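Local coordinates for protein triacylglycerol lipase (Yarrowia lipolytica, PDB 3O0D) that probably hydrolyses the ester bonds of triacylglycerols, as a secreted, N-glycosylated lipase of the alpha/beta-hydrolase fold, at residues D109-I114 with G128-Y133; D122-N127 with V192-F197; F66-Y71 with N134-Q139. All blocks are in the same frame, centred on the assembly; numbering follows the deposited sequence.

Interaction 1: D109-I114 with G128-Y133. With NAG (2-acetamido-2-deoxy-beta-D-glucopyranose), chain H; NAG (2-acetamido-2-deoxy-beta-D-glucopyranose), chain I.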
loop_
_atom_site.group_PDB
_atom_site.type_symbol
_atom_site.label_atom_id
_atom_site.label_comp_id
_atom_site.label_asym_id
_atom_site.label_seq_id
_atom_site.Cartn_x
_atom_site.Cartn_y
_atom_site.Cartn_z
ATOM N N ASP A 109 -11.147 -15.329 -2.732
ATOM C CA ASP A 109 -10.788 -16.688 -2.345
ATOM C C ASP A 109 -10.159 -17.515 -3.488
ATOM O O ASP A 109 -9.598 -18.601 -3.264
ATOM C CB ASP A 109 -11.943 -17.430 -1.611
ATOM C CG ASP A 109 -13.152 -17.686 -2.504
ATOM O OD1 ASP A 109 -12.960 -17.802 -3.736
ATOM O OD2 ASP A 109 -14.306 -17.776 -1.962
ATOM N N LEU A 110 -10.160 -16.993 -4.699
ATOM C CA LEU A 110 -9.397 -17.628 -5.758
ATOM C C LEU A 110 -7.911 -17.353 -5.677
ATOM O O LEU A 110 -7.133 -17.994 -6.365
ATOM C CB LEU A 110 -9.990 -17.277 -7.139
ATOM C CG LEU A 110 -11.453 -17.778 -7.290
ATOM C CD1 LEU A 110 -12.083 -17.145 -8.531
ATOM C CD2 LEU A 110 -11.577 -19.331 -7.324
ATOM N N ALA A 111 -7.497 -16.406 -4.810
ATOM C CA ALA A 111 -6.078 -16.002 -4.750
ATOM C C ALA A 111 -5.269 -16.979 -3.910
ATOM O O ALA A 111 -5.838 -17.686 -3.057
ATOM C CB ALA A 111 -5.989 -14.625 -4.127
ATOM N N ALA A 112 -3.958 -16.999 -4.112
ATOM C CA ALA A 112 -3.064 -17.930 -3.402
ATOM C C ALA A 112 -3.204 -17.798 -1.862
ATOM O O ALA A 112 -3.295 -16.673 -1.301
ATOM C CB ALA A 112 -1.629 -17.706 -3.778
ATOM N N ASN A 113 -3.195 -18.969 -1.190
ATOM C CA ASN A 113 -3.260 -19.001 0.280
ATOM C C ASN A 113 -4.539 -18.539 0.939
ATOM O O ASN A 113 -4.622 -18.487 2.183
ATOM C CB ASN A 113 -2.022 -18.247 0.908
ATOM C CG ASN A 113 -1.384 -19.050 2.008
ATOM O OD1 ASN A 113 -1.459 -20.303 1.979
ATOM N ND2 ASN A 113 -0.767 -18.365 3.011
ATOM N N ILE A 114 -5.550 -18.185 0.159
ATOM C CA ILE A 114 -6.820 -17.832 0.716
ATOM C C ILE A 114 -7.801 -19.003 0.655
ATOM O O ILE A 114 -8.243 -19.383 -0.420
ATOM C CB ILE A 114 -7.449 -16.653 -0.006
ATOM C CG1 ILE A 114 -6.426 -15.516 -0.178
ATOM C CG2 ILE A 114 -8.689 -16.220 0.674
ATOM C CD1 ILE A 114 -5.826 -14.939 1.145
ATOM N N GLY A 128 -6.922 -7.841 -12.085
ATOM C CA GLY A 128 -5.564 -7.428 -12.213
ATOM C C GLY A 128 -4.842 -7.375 -10.834
ATOM O O GLY A 128 -3.709 -7.745 -10.757
ATOM N N PHE A 129 -5.523 -6.806 -9.845
ATOM C CA PHE A 129 -4.898 -6.620 -8.470
ATOM C C PHE A 129 -4.739 -7.980 -7.839
ATOM O O PHE A 129 -3.755 -8.207 -7.129
ATOM C CB PHE A 129 -5.768 -5.726 -7.588
ATOM C CG PHE A 129 -5.861 -4.296 -8.132
ATOM C CD1 PHE A 129 -4.784 -3.747 -8.814
ATOM C CD2 PHE A 129 -7.017 -3.563 -7.978
ATOM C CE1 PHE A 129 -4.888 -2.503 -9.353
ATOM C CE2 PHE A 129 -7.101 -2.253 -8.543
ATOM C CZ PHE A 129 -6.014 -1.773 -9.210
ATOM N N ILE A 130 -5.660 -8.916 -8.132
ATOM C CA ILE A 130 -5.420 -10.296 -7.661
ATOM C C ILE A 130 -4.207 -10.857 -8.272
ATOM O O ILE A 130 -3.434 -11.576 -7.609
ATOM C CB ILE A 130 -6.624 -11.261 -7.943
ATOM C CG1 ILE A 130 -7.844 -10.695 -7.242
ATOM C CG2 ILE A 130 -6.239 -12.758 -7.548
ATOM C CD1 ILE A 130 -9.018 -11.662 -7.134
ATOM N N GLN A 131 -3.964 -10.594 -9.569
ATOM C CA GLN A 131 -2.728 -11.021 -10.139
ATOM C C GLN A 131 -1.452 -10.414 -9.472
ATOM O O GLN A 131 -0.400 -11.068 -9.361
ATOM C CB GLN A 131 -2.690 -10.712 -11.650
ATOM C CG GLN A 131 -1.365 -11.040 -12.352
ATOM C CD GLN A 131 -0.925 -12.496 -12.218
ATOM O OE1 GLN A 131 -1.750 -13.386 -11.984
ATOM N NE2 GLN A 131 0.375 -12.739 -12.343
ATOM N N SER A 132 -1.513 -9.141 -9.122
ATOM C CA SER A 132 -0.382 -8.491 -8.473
ATOM C C SER A 132 -0.085 -9.180 -7.117
ATOM O O SER A 132 1.066 -9.427 -6.790
ATOM C CB SER A 132 -0.726 -7.027 -8.236
ATOM O OG SER A 132 -1.214 -6.450 -9.447
ATOM N N TYR A 133 -1.174 -9.444 -6.411
ATOM C CA TYR A 133 -1.110 -10.173 -5.070
ATOM C C TYR A 133 -0.540 -11.583 -5.355
ATOM O O TYR A 133 0.401 -12.031 -4.750
ATOM C CB TYR A 133 -2.453 -10.262 -4.372
ATOM C CG TYR A 133 -2.313 -11.397 -3.373
ATOM C CD1 TYR A 133 -1.617 -11.202 -2.210
ATOM C CD2 TYR A 133 -2.956 -12.640 -3.599
ATOM C CE1 TYR A 133 -1.426 -12.290 -1.263
ATOM C CE2 TYR A 133 -2.777 -13.699 -2.676
ATOM C CZ TYR A 133 -2.044 -13.516 -1.536
ATOM O OH TYR A 133 -1.901 -14.562 -0.627
HETATM C C1 NAG H . -0.133 -19.162 4.047
HETATM C C2 NAG H . 0.824 -18.242 4.838
HETATM C C3 NAG H . 1.345 -19.020 6.040
HETATM C C4 NAG H . 0.188 -19.572 6.879
HETATM C C5 NAG H . -0.617 -20.458 5.960
HETATM C C6 NAG H . -1.744 -21.289 6.603
HETATM C C7 NAG H . 2.077 -16.590 3.515
HETATM C C8 NAG H . 3.340 -16.262 2.774
HETATM N N2 NAG H . 1.987 -17.809 4.059
HETATM O O3 NAG H . 2.178 -18.136 6.814
HETATM O O4 NAG H . 0.722 -20.409 7.909
HETATM O O5 NAG H . -1.136 -19.610 4.913
HETATM O O6 NAG H . -2.447 -20.455 7.452
HETATM O O7 NAG H . 1.160 -15.791 3.590
HETATM C C1 NAG I . -2.780 -17.801 -7.512
HETATM C C2 NAG I . -3.796 -18.298 -8.534
HETATM C C3 NAG I . -4.117 -19.748 -8.188
HETATM C C4 NAG I . -2.893 -20.641 -7.986
HETATM C C5 NAG I . -1.915 -19.995 -7.005
HETATM C C6 NAG I . -0.522 -20.608 -6.951
HETATM C C7 NAG I . -5.272 -16.624 -9.487
HETATM C C8 NAG I . -6.549 -15.879 -9.458
HETATM N N2 NAG I . -5.019 -17.535 -8.525
HETATM O O3 NAG I . -5.004 -20.320 -9.166
HETATM O O4 NAG I . -3.403 -21.838 -7.412
HETATM O O5 NAG I . -1.662 -18.647 -7.404
HETATM O O6 NAG I . 0.002 -20.266 -5.686
HETATM O O7 NAG I . -4.475 -16.400 -10.379
#

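Interaction 2: D122-N127 with V192-F197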
loop_
_atom_site.group_PDB
_atom_site.type_symbol
_atom_site.label_atom_id
_atom_site.label_comp_id
_atom_site.label_asym_id
_atom_site.label_seq_id
_atom_site.Cartn_x
_atom_site.Cartn_y
_atom_site.Cartn_z
ATOM N N ASP A 122 -19.380 -12.152 -0.963
ATOM C CA ASP A 122 -19.400 -11.047 -1.904
ATOM C C ASP A 122 -18.059 -10.187 -1.831
ATOM O O ASP A 122 -18.070 -8.994 -2.017
ATOM C CB ASP A 122 -20.663 -10.232 -1.711
ATOM C CG ASP A 122 -20.901 -9.231 -2.832
ATOM O OD1 ASP A 122 -20.529 -9.498 -4.031
ATOM O OD2 ASP A 122 -21.450 -8.153 -2.482
ATOM N N CYS A 123 -16.941 -10.863 -1.628
ATOM C CA CYS A 123 -15.602 -10.232 -1.480
ATOM C C CYS A 123 -14.866 -10.273 -2.821
ATOM O O CYS A 123 -13.980 -11.132 -3.028
ATOM C CB CYS A 123 -14.795 -10.969 -0.392
ATOM S SG CYS A 123 -13.075 -10.451 -0.126
ATOM N N LEU A 124 -15.230 -9.348 -3.724
ATOM C CA LEU A 124 -14.810 -9.325 -5.091
ATOM C C LEU A 124 -13.736 -8.227 -5.319
ATOM O O LEU A 124 -13.888 -7.093 -4.806
ATOM C CB LEU A 124 -16.007 -9.016 -5.996
ATOM C CG LEU A 124 -17.226 -9.966 -5.896
ATOM C CD1 LEU A 124 -18.270 -9.588 -6.926
ATOM C CD2 LEU A 124 -16.810 -11.347 -6.109
ATOM N N VAL A 125 -12.717 -8.593 -6.074
ATOM C CA VAL A 125 -11.592 -7.724 -6.299
ATOM C C VAL A 125 -11.133 -7.751 -7.752
ATOM O O VAL A 125 -11.161 -8.796 -8.457
ATOM C CB VAL A 125 -10.478 -8.162 -5.410
ATOM C CG1 VAL A 125 -10.855 -7.912 -3.932
ATOM C CG2 VAL A 125 -10.300 -9.608 -5.614
ATOM N N HIS A 126 -10.659 -6.586 -8.190
ATOM C CA HIS A 126 -10.185 -6.428 -9.564
ATOM C C HIS A 126 -9.220 -7.540 -9.952
ATOM O O HIS A 126 -8.243 -7.903 -9.247
ATOM C CB HIS A 126 -9.489 -5.058 -9.491
ATOM C CG HIS A 126 -8.934 -4.481 -10.775
ATOM N ND1 HIS A 126 -7.691 -4.823 -11.260
ATOM C CD2 HIS A 126 -9.296 -3.353 -11.455
ATOM C CE1 HIS A 126 -7.384 -4.029 -12.290
ATOM N NE2 HIS A 126 -8.333 -3.108 -12.407
ATOM N N ASN A 127 -9.481 -8.169 -11.090
ATOM C CA ASN A 127 -8.706 -9.340 -11.448
ATOM C C ASN A 127 -7.226 -9.051 -11.680
ATOM O O ASN A 127 -6.341 -9.904 -11.513
ATOM C CB ASN A 127 -9.315 -9.939 -12.738
ATOM C CG ASN A 127 -8.620 -11.208 -13.166
ATOM N N VAL A 192 -9.332 -1.284 -4.681
ATOM C CA VAL A 192 -9.042 -2.671 -4.940
ATOM C C VAL A 192 -10.308 -3.516 -5.312
ATOM O O VAL A 192 -10.234 -4.443 -6.185
ATOM C CB VAL A 192 -8.239 -3.234 -3.713
ATOM C CG1 VAL A 192 -8.135 -4.709 -3.787
ATOM C CG2 VAL A 192 -6.744 -2.594 -3.766
ATOM N N GLY A 193 -11.395 -3.258 -4.638
ATOM C CA GLY A 193 -12.604 -4.131 -4.773
ATOM C C GLY A 193 -13.924 -3.446 -4.593
ATOM O O GLY A 193 -14.047 -2.227 -4.593
ATOM N N ASN A 194 -14.951 -4.253 -4.355
ATOM C CA ASN A 194 -16.275 -3.742 -4.238
ATOM C C ASN A 194 -16.742 -3.467 -2.804
ATOM O O ASN A 194 -15.933 -3.505 -1.878
ATOM C CB ASN A 194 -17.188 -4.765 -5.000
ATOM C CG ASN A 194 -17.410 -6.023 -4.171
ATOM O OD1 ASN A 194 -16.596 -6.349 -3.286
ATOM N ND2 ASN A 194 -18.542 -6.735 -4.425
ATOM N N ALA A 195 -18.011 -3.103 -2.609
ATOM C CA ALA A 195 -18.507 -2.717 -1.274
ATOM C C ALA A 195 -18.433 -3.905 -0.317
ATOM O O ALA A 195 -18.018 -3.776 0.827
ATOM C CB ALA A 195 -19.916 -2.109 -1.340
ATOM N N GLY A 196 -18.803 -5.100 -0.784
ATOM C CA GLY A 196 -18.542 -6.281 0.034
ATOM C C GLY A 196 -17.121 -6.410 0.542
ATOM O O GLY A 196 -16.943 -6.570 1.745
ATOM N N PHE A 197 -16.121 -6.351 -0.358
ATOM C CA PHE A 197 -14.721 -6.447 0.002
ATOM C C PHE A 197 -14.359 -5.282 0.965
ATOM O O PHE A 197 -13.782 -5.507 2.032
ATOM C CB PHE A 197 -13.879 -6.377 -1.261
ATOM C CG PHE A 197 -12.392 -6.276 -1.012
ATOM C CD1 PHE A 197 -11.638 -7.363 -0.656
ATOM C CD2 PHE A 197 -11.780 -5.012 -1.086
ATOM C CE1 PHE A 197 -10.271 -7.241 -0.448
ATOM C CE2 PHE A 197 -10.356 -4.841 -0.863
ATOM C CZ PHE A 197 -9.624 -5.920 -0.561
HETATM O O HOH W 1 -21.027 -5.690 -2.678
#

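Interaction 3: F66-Y71 with N134-Q139. With NAG (2-acetamido-2-deoxy-beta-D-glucopyranose), chain I; NAG (2-acetamido-2-deoxy-beta-D-glucopyranose), chain H.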
loop_
_atom_site.group_PDB
_atom_site.type_symbol
_atom_site.label_atom_id
_atom_site.label_comp_id
_atom_site.label_asym_id
_atom_site.label_seq_id
_atom_site.Cartn_x
_atom_site.Cartn_y
_atom_site.Cartn_z
ATOM N N PHE A 66 0.398 -6.537 -14.767
ATOM C CA PHE A 66 0.180 -6.412 -13.279
ATOM C C PHE A 66 1.157 -7.160 -12.394
ATOM O O PHE A 66 0.888 -7.341 -11.164
ATOM C CB PHE A 66 -1.229 -6.811 -12.982
ATOM C CG PHE A 66 -2.228 -5.772 -13.378
ATOM C CD1 PHE A 66 -2.461 -4.659 -12.565
ATOM C CD2 PHE A 66 -2.966 -5.911 -14.547
ATOM C CE1 PHE A 66 -3.365 -3.720 -12.920
ATOM C CE2 PHE A 66 -3.910 -4.963 -14.905
ATOM C CZ PHE A 66 -4.099 -3.864 -14.149
ATOM N N ASP A 67 2.274 -7.547 -12.933
ATOM C CA ASP A 67 3.298 -8.230 -12.160
ATOM C C ASP A 67 4.094 -7.220 -11.293
ATOM O O ASP A 67 4.046 -5.995 -11.527
ATOM C CB ASP A 67 4.253 -8.955 -13.042
ATOM C CG ASP A 67 3.702 -10.334 -13.496
ATOM O OD1 ASP A 67 2.654 -10.807 -12.983
ATOM O OD2 ASP A 67 4.402 -10.929 -14.323
ATOM N N VAL A 68 4.807 -7.778 -10.314
ATOM C CA VAL A 68 5.379 -6.976 -9.246
ATOM C C VAL A 68 6.865 -7.212 -9.073
ATOM O O VAL A 68 7.448 -8.259 -9.492
ATOM C CB VAL A 68 4.597 -7.192 -7.894
ATOM C CG1 VAL A 68 3.176 -6.734 -7.942
ATOM C CG2 VAL A 68 4.740 -8.650 -7.481
ATOM N N SER A 69 7.553 -6.306 -8.353
ATOM C CA SER A 69 8.935 -6.441 -8.016
ATOM C C SER A 69 8.982 -5.889 -6.540
ATOM O O SER A 69 8.002 -5.305 -6.091
ATOM C CB SER A 69 9.830 -5.549 -8.826
ATOM O OG SER A 69 9.800 -5.983 -10.242
ATOM N N GLY A 70 10.108 -6.097 -5.906
ATOM C CA GLY A 70 10.120 -5.593 -4.463
ATOM C C GLY A 70 11.143 -6.392 -3.714
ATOM O O GLY A 70 12.103 -6.969 -4.244
ATOM N N TYR A 71 11.051 -6.285 -2.363
ATOM C CA TYR A 71 12.128 -6.945 -1.593
ATOM C C TYR A 71 11.580 -7.306 -0.191
ATOM O O TYR A 71 10.515 -6.855 0.244
ATOM C CB TYR A 71 13.381 -6.049 -1.388
ATOM C CG TYR A 71 13.059 -4.721 -0.625
ATOM C CD1 TYR A 71 13.218 -4.633 0.801
ATOM C CD2 TYR A 71 12.726 -3.571 -1.304
ATOM C CE1 TYR A 71 12.942 -3.442 1.472
ATOM C CE2 TYR A 71 12.442 -2.342 -0.621
ATOM C CZ TYR A 71 12.597 -2.322 0.758
ATOM O OH TYR A 71 12.358 -1.129 1.418
ATOM N N ASN A 134 -1.074 -12.266 -6.360
ATOM C CA ASN A 134 -0.557 -13.593 -6.602
ATOM C C ASN A 134 0.838 -13.658 -6.989
ATOM O O ASN A 134 1.554 -14.589 -6.619
ATOM C CB ASN A 134 -1.464 -14.301 -7.675
ATOM C CG ASN A 134 -2.216 -15.441 -7.128
ATOM O OD1 ASN A 134 -2.908 -15.364 -6.112
ATOM N ND2 ASN A 134 -2.141 -16.557 -7.899
ATOM N N ASN A 135 1.249 -12.717 -7.830
ATOM C CA ASN A 135 2.567 -12.648 -8.296
ATOM C C ASN A 135 3.521 -12.325 -7.141
ATOM O O ASN A 135 4.654 -12.738 -7.136
ATOM C CB ASN A 135 2.692 -11.625 -9.486
ATOM C CG ASN A 135 3.958 -11.733 -10.182
ATOM O OD1 ASN A 135 4.387 -12.867 -10.695
ATOM N ND2 ASN A 135 4.632 -10.637 -10.325
ATOM N N THR A 136 3.053 -11.571 -6.186
ATOM C CA THR A 136 3.920 -11.354 -4.980
ATOM C C THR A 136 4.073 -12.706 -4.185
ATOM O O THR A 136 5.188 -13.125 -3.932
ATOM C CB THR A 136 3.326 -10.324 -4.014
ATOM O OG1 THR A 136 2.920 -9.156 -4.695
ATOM C CG2 THR A 136 4.423 -9.905 -2.926
ATOM N N TYR A 137 2.964 -13.365 -3.947
ATOM C CA TYR A 137 2.952 -14.625 -3.174
ATOM C C TYR A 137 3.868 -15.675 -3.848
ATOM O O TYR A 137 4.766 -16.312 -3.233
ATOM C CB TYR A 137 1.531 -15.096 -2.989
ATOM C CG TYR A 137 1.476 -16.303 -2.072
ATOM C CD1 TYR A 137 1.267 -16.160 -0.700
ATOM C CD2 TYR A 137 1.728 -17.551 -2.580
ATOM C CE1 TYR A 137 1.284 -17.275 0.147
ATOM C CE2 TYR A 137 1.765 -18.669 -1.752
ATOM C CZ TYR A 137 1.534 -18.516 -0.392
ATOM O OH TYR A 137 1.542 -19.658 0.398
ATOM N N ASN A 138 3.682 -15.832 -5.175
ATOM C CA ASN A 138 4.449 -16.846 -5.844
ATOM C C ASN A 138 5.886 -16.585 -5.918
ATOM O O ASN A 138 6.654 -17.538 -6.076
ATOM C CB ASN A 138 3.878 -17.133 -7.254
ATOM C CG ASN A 138 2.484 -17.723 -7.216
ATOM O OD1 ASN A 138 1.722 -17.540 -8.170
ATOM N ND2 ASN A 138 2.132 -18.434 -6.173
ATOM N N GLN A 139 6.344 -15.284 -5.797
ATOM C CA GLN A 139 7.755 -14.997 -5.828
ATOM C C GLN A 139 8.458 -14.982 -4.457
ATOM O O GLN A 139 9.648 -15.209 -4.365
ATOM C CB GLN A 139 8.020 -13.617 -6.471
ATOM C CG GLN A 139 7.702 -13.552 -8.039
ATOM C CD GLN A 139 8.083 -12.221 -8.591
ATOM O OE1 GLN A 139 9.253 -11.954 -8.887
ATOM N NE2 GLN A 139 7.115 -11.357 -8.686
HETATM C C1 NAG I . -2.780 -17.801 -7.512
HETATM C C2 NAG I . -3.796 -18.298 -8.534
HETATM C C3 NAG I . -4.117 -19.748 -8.188
HETATM C C4 NAG I . -2.893 -20.641 -7.986
HETATM C C5 NAG I . -1.915 -19.995 -7.005
HETATM C C6 NAG I . -0.522 -20.608 -6.951
HETATM C C7 NAG I . -5.272 -16.624 -9.487
HETATM C C8 NAG I . -6.549 -15.879 -9.458
HETATM N N2 NAG I . -5.019 -17.535 -8.525
HETATM O O3 NAG I . -5.004 -20.320 -9.166
HETATM O O4 NAG I . -3.403 -21.838 -7.412
HETATM O O5 NAG I . -1.662 -18.647 -7.404
HETATM O O6 NAG I . 0.002 -20.266 -5.686
HETATM O O7 NAG I . -4.475 -16.400 -10.379
HETATM C C1 NAG H . -0.133 -19.162 4.047
HETATM C C2 NAG H . 0.824 -18.242 4.838
HETATM C C3 NAG H . 1.345 -19.020 6.040
HETATM C C4 NAG H . 0.188 -19.572 6.879
HETATM C C5 NAG H . -0.617 -20.458 5.960
HETATM C C6 NAG H . -1.744 -21.289 6.603
HETATM C C7 NAG H . 2.077 -16.590 3.515
HETATM C C8 NAG H . 3.340 -16.262 2.774
HETATM N N2 NAG H . 1.987 -17.809 4.059
HETATM O O3 NAG H . 2.178 -18.136 6.814
HETATM O O4 NAG H . 0.722 -20.409 7.909
HETATM O O5 NAG H . -1.136 -19.610 4.913
HETATM O O6 NAG H . -2.447 -20.455 7.452
HETATM O O7 NAG H . 1.160 -15.791 3.590
#

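Interaction 1: D109-I114 with G128-Y133
Tyr133 reaches from segment 128-133 of helix 127-150 to the loop 109-114 and meets it with CD2, CE2 and the hydroxyl. From CB, with CG nearly opposite the backbone N (chi1 160°), the ring is carried out from the helix toward Ala111 and Ala112. CD2 and CE2 both pack on the methyl of Ala111, CE2 at 3.6 Å from its CB. CE2 and CZ then run beside Ala112 O, which lies at the ring edge, near its plane, and the tip closes the contact: Tyr133 OH donates to Ala112 O at 2.6 Å, coming from 36° above the carbonyl plane. That oxygen belongs to the central peptide of a type II beta turn, Ala111 to Ile114, whose own bond runs from Ile114 N to Ala111 O, so the tyrosine supplies a partner that the turn does not. Asparagine tolerates the positive phi (67°) of the third turn position, and Asn113 presents ND2 for its N-linked sugar. Short alanine side chains let the turn come close to the helix. Ile130 CG2 touches Ala111 CB at 3.9 Å and also the acetyl methyl C8 of the N-acetylglucosamine carried by Asn134. Its N2 donates almost straight to Leu110 O at 3.1 Å.

Interaction 2: D122-N127 with V192-F197
Asn194 meets Asp122 and Leu124, and Phe197 meets Cys123 and Val125, through different choices of chi1. Asn194 CG lies between its own backbone N and carbonyl carbon (76°), which folds the amide back over the start of helix 195-206, whereas Phe197 CG points away from its N (172°) and brings the ring against Cys123 and Val125. Asn194 is the N-cap: its OD1 accepts from Phe197 N at 3.0 Å, the donor lying above the carbonyl plane. The same oxygen takes a weak bond from Leu124 N at 3.3 Å, so one acceptor serves both backbones. At the other end of the amide, ND2 gives weak bonds to Asp122 O and OD1, the carboxylate standing nearly perpendicular to the amide plane (84°). Asparagine suits this place because it both accepts and donates.

Between the backbones, Val125 and Gly193 form a single antiparallel beta bridge, a non-hydrogen-bonded pair flanked by Asn194 N to Leu124 O at 3.1 Å and His126 N to Val192 O at 3.0 Å. It adds one rung to strand 124-126, which on its other edge pairs with strand 105-107 in a small antiparallel sheet apart from the large central one. His126 in turn N-caps helix 127-150, its ND1 accepting from Phe129 N.

Glycines allow this closeness: a side chain at Gly193 would run into Leu124 O, and one at Gly196 into Asp122 O. Gly196 CA lies 3.4 Å from Asp122 O in a CA-H...O contact, and Asp122 OD2 reaches Gly196 N through a water. In one of the two conformers of Val125, CG1 sits over a face of the Phe197 ring, 3.6 Å from its centroid in a CH-pi contact; in one conformer of Cys123, SG lies at the ring edge, 3.4 Å from Phe197 CD1.

Interaction 3: F66-Y71 with N134-Q139
Val68 and Asp67 meet Asn135, Thr136 and Gln139 where helix 127-150 packs on the central mixed sheet of the alpha/beta-hydrolase fold. The helix segment passes 8.3 Å from strand 68-71, axis to axis, at 48°. The beta-branched Val68 packs between strand and helix: its CG2 comes within 3.4 Å of Thr136 OG1, the two short side chains crossing at about a right angle. The buried hydroxyl of Thr136 is satisfied, since OG1 hydrogen-bonds to Ser132 O one helical turn earlier and leaves the rest of the residue to face Ile85 and Phe59 of the neighbouring strands.

Asn135 extends toward the loop end of the strand, where its amide lies stacked on the carboxylate of Asp67, the two planes only 16° apart. Gln139, one turn on, has the length to reach back to the strand. With CG anti to the carbonyl carbon (chi1 -69°) and the chain extended beyond it, its NE2 donates to Val68 O at 3.2 Å and to Asn135 O at 3.2 Å. Both acceptors are near the amide plane, so the two N-H bonds fix the rotation of the group and tie strand to helix.

In the second shell, Asp67 is positioned by Leu64 N, which donates to OD2, and by Gln131 NE2, which donates to OD1; this probably steadies the carboxylate against the Asn135 amide. Val68 is also bound by its backbone to Asp61, just after strand 53-60. Another side of the same helical turns carries sugar: Asn134 is N-glycosylated through ND2, and one turn later Asn138 ND2 donates to O6 of that N-acetylglucosamine at 2.9 Å.

Overall arrangement
Following the chain, strand 68-75 comes first, and interaction 3 closes a loop of 62 residues when helix 127-150 packs on it. Within that span lies interaction 1, a short closure of the loop between strands 105-107 and 124-126 onto the first turns of the same helix. Interaction 2 starts inside interaction 1's loop, at 122-127, and ends only at 192-197, so it crosses both others. Helix 127-150 is common to interactions 1 and 3, which also join directly through Ala112 N to Asn134 OD1 and Ser132 OG to Phe66 O. Together they tie the central sheet, the glycosylated loop, the small two-stranded sheet and helix 195-206 to one another.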